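Local coordinates for E1 (Kluyveromyces marxianus, PDB 3VX6), which activates the ubiquitin-like proteins ATG8 and ATG12 as an E1-like enzyme of autophagy, for conjugation to phosphatidylethanolamine and ATG5 respectively, at residues M142-Y152 with A213-V221. Sequence-based numbering, arbitrary orientation.
Sequences MPSFQSDGATY and AVTKNILTV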
# COMPACT_ATOMS: atom_id res chain seq x y z
N MET A 142 1.52 2.57 -4.95
CA MET A 142 0.74 2.12 -3.81
C MET A 142 0.17 3.46 -3.37
O MET A 142 0.84 4.23 -2.69
CB MET A 142 1.65 1.52 -2.74
CG MET A 142 0.88 0.92 -1.59
SD MET A 142 2.00 0.19 -0.43
CE MET A 142 2.03 -1.53 -0.94
N PRO A 143 -1.08 3.76 -3.77
CA PRO A 143 -1.71 5.02 -3.41
C PRO A 143 -1.60 5.44 -1.97
O PRO A 143 -1.91 4.68 -1.05
CB PRO A 143 -3.15 4.82 -3.87
CG PRO A 143 -3.00 3.94 -5.02
CD PRO A 143 -2.04 2.91 -4.47
N SER A 144 -1.13 6.66 -1.83
CA SER A 144 -0.93 7.32 -0.56
C SER A 144 -1.69 8.63 -0.70
O SER A 144 -1.24 9.57 -1.36
CB SER A 144 0.56 7.58 -0.34
OG SER A 144 0.75 8.53 0.69
N PHE A 145 -2.87 8.70 -0.09
CA PHE A 145 -3.68 9.90 -0.18
C PHE A 145 -3.72 10.66 1.12
O PHE A 145 -3.39 10.14 2.19
CB PHE A 145 -5.09 9.54 -0.58
CG PHE A 145 -5.70 8.46 0.25
CD1 PHE A 145 -5.48 7.12 -0.06
CD2 PHE A 145 -6.48 8.78 1.36
CE1 PHE A 145 -6.05 6.12 0.71
CE2 PHE A 145 -7.04 7.79 2.14
CZ PHE A 145 -6.83 6.45 1.82
N GLN A 146 -4.15 11.91 1.01
CA GLN A 146 -4.26 12.82 2.14
C GLN A 146 -5.01 14.07 1.68
O GLN A 146 -5.19 14.29 0.49
CB GLN A 146 -2.88 13.23 2.61
CG GLN A 146 -2.11 13.98 1.55
CD GLN A 146 -0.92 14.70 2.13
OE1 GLN A 146 0.07 14.08 2.52
NE2 GLN A 146 -1.01 16.02 2.19
N SER A 147 -5.44 14.88 2.64
CA SER A 147 -6.12 16.12 2.30
C SER A 147 -5.08 17.05 1.66
O SER A 147 -3.92 17.07 2.07
CB SER A 147 -6.69 16.76 3.57
OG SER A 147 -7.20 18.06 3.30
N ASP A 148 -5.51 17.80 0.66
CA ASP A 148 -4.61 18.73 -0.04
C ASP A 148 -4.02 19.80 0.89
O ASP A 148 -4.75 20.60 1.49
CB ASP A 148 -5.38 19.41 -1.18
CG ASP A 148 -4.50 19.69 -2.38
OD1 ASP A 148 -5.00 20.27 -3.37
OD2 ASP A 148 -3.30 19.32 -2.35
N GLY A 149 -2.70 19.81 1.02
CA GLY A 149 -2.06 20.77 1.89
C GLY A 149 -1.88 20.19 3.27
O GLY A 149 -1.26 20.80 4.15
N ALA A 150 -2.41 18.99 3.46
CA ALA A 150 -2.31 18.33 4.74
C ALA A 150 -0.87 17.93 5.02
O ALA A 150 -0.09 17.66 4.11
CB ALA A 150 -3.22 17.09 4.79
N THR A 151 -0.54 17.93 6.30
CA THR A 151 0.78 17.58 6.76
C THR A 151 0.53 16.84 8.07
O THR A 151 -0.59 16.89 8.61
CB THR A 151 1.64 18.84 6.97
OG1 THR A 151 0.77 19.99 7.08
CG2 THR A 151 2.58 19.05 5.79
N TYR A 152 1.53 16.13 8.57
CA TYR A 152 1.36 15.38 9.80
C TYR A 152 2.57 15.46 10.69
O TYR A 152 3.69 15.35 10.21
CB TYR A 152 1.12 13.90 9.49
CG TYR A 152 0.10 13.65 8.43
CD1 TYR A 152 -1.20 13.33 8.77
CD2 TYR A 152 0.43 13.76 7.07
CE1 TYR A 152 -2.17 13.12 7.79
CE2 TYR A 152 -0.54 13.55 6.08
CZ TYR A 152 -1.83 13.23 6.46
OH TYR A 152 -2.81 13.04 5.52
N ALA A 213 4.46 5.63 3.38
CA ALA A 213 3.58 6.70 2.93
C ALA A 213 2.12 6.27 3.00
O ALA A 213 1.21 7.09 2.93
CB ALA A 213 3.95 7.11 1.49
N VAL A 214 1.90 4.98 3.15
CA VAL A 214 0.54 4.43 3.20
C VAL A 214 -0.18 4.77 4.51
O VAL A 214 -1.40 4.63 4.63
CB VAL A 214 0.57 2.91 2.96
CG1 VAL A 214 0.74 2.18 4.28
CG2 VAL A 214 -0.65 2.49 2.20
N THR A 215 0.58 5.22 5.50
CA THR A 215 0.03 5.62 6.78
C THR A 215 -0.95 6.80 6.64
O THR A 215 -1.86 6.99 7.47
CB THR A 215 1.14 6.07 7.75
OG1 THR A 215 2.15 5.06 7.84
CG2 THR A 215 0.56 6.32 9.15
N LYS A 216 -0.75 7.60 5.60
CA LYS A 216 -1.59 8.75 5.35
C LYS A 216 -3.00 8.32 5.13
O LYS A 216 -3.94 9.02 5.50
CB LYS A 216 -1.10 9.48 4.12
CG LYS A 216 0.20 10.27 4.32
CD LYS A 216 0.61 10.97 3.01
CE LYS A 216 1.89 11.76 3.21
NZ LYS A 216 2.59 11.71 1.88
N ASN A 217 -3.13 7.19 4.45
CA ASN A 217 -4.41 6.58 4.19
C ASN A 217 -5.12 6.41 5.55
O ASN A 217 -6.18 6.99 5.78
CB ASN A 217 -4.19 5.21 3.53
CG ASN A 217 -3.39 5.30 2.25
OD1 ASN A 217 -2.72 6.31 1.99
ND2 ASN A 217 -3.45 4.26 1.44
N ILE A 218 -4.50 5.66 6.45
CA ILE A 218 -5.08 5.43 7.77
C ILE A 218 -5.51 6.76 8.38
O ILE A 218 -6.68 6.95 8.73
CB ILE A 218 -4.08 4.73 8.71
CG1 ILE A 218 -3.65 3.38 8.10
CG2 ILE A 218 -4.69 4.56 10.10
CD1 ILE A 218 -2.49 2.69 8.80
N LEU A 219 -4.57 7.69 8.47
CA LEU A 219 -4.87 9.00 9.03
C LEU A 219 -6.05 9.66 8.34
O LEU A 219 -7.01 10.06 8.98
CB LEU A 219 -3.65 9.90 8.92
CG LEU A 219 -2.54 9.41 9.83
CD1 LEU A 219 -1.24 10.10 9.49
CD2 LEU A 219 -2.95 9.67 11.27
N THR A 220 -5.97 9.78 7.03
CA THR A 220 -7.04 10.43 6.29
C THR A 220 -8.40 9.77 6.56
O THR A 220 -9.41 10.45 6.77
CB THR A 220 -6.72 10.40 4.79
OG1 THR A 220 -5.53 11.16 4.55
CG2 THR A 220 -7.86 11.00 3.98
N VAL A 221 -8.44 8.45 6.55
CA VAL A 221 -9.72 7.80 6.77
C VAL A 221 -10.18 7.93 8.22
O VAL A 221 -11.29 8.38 8.50
CB VAL A 221 -9.66 6.33 6.40
CG1 VAL A 221 -10.97 5.68 6.73
CG2 VAL A 221 -9.33 6.21 4.91
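The end of strand 135-144 and the connection leading on to strand 151-159, in another mixed sheet of the ATG7 N-terminal region, lie along the first turns of helix 215-225, where Asn217 grips the backbone of Pro143 and Phe145. ND2 of Asn217 donates to Pro143 O at 3.0 Å, nearly straight (168°) and within the amide plane; it also reaches Ile120 O. On the other branch, OD1 accepts Phe145 N at 3.2 Å, the donor lying above the carbonyl plane. The same amide stacks on the Phe145 ring, their planes 24° apart, while Asn217 CA sits over that face, 3.8 Å from the ring centroid, in a CH-pi contact. Phe145 CG lies between its backbone N and carbonyl carbon (chi1 51°), which swings the ring over Asn217 and sets its edge against Thr220 CG2 and Val221 CG2. A leucine in place of Asn217 would probably leave Pro143 O and Phe145 N without their mates on the helix. Before the helix, Ser144 OG donates to Ala213 O at 2.7 Å. Farther along, Tyr152 and Leu219 run alongside in opposite senses, their CD1 atoms 3.3 Å apart, and on the same side of that ring Lys216 CG comes to 3.8 Å from Tyr152 CE2.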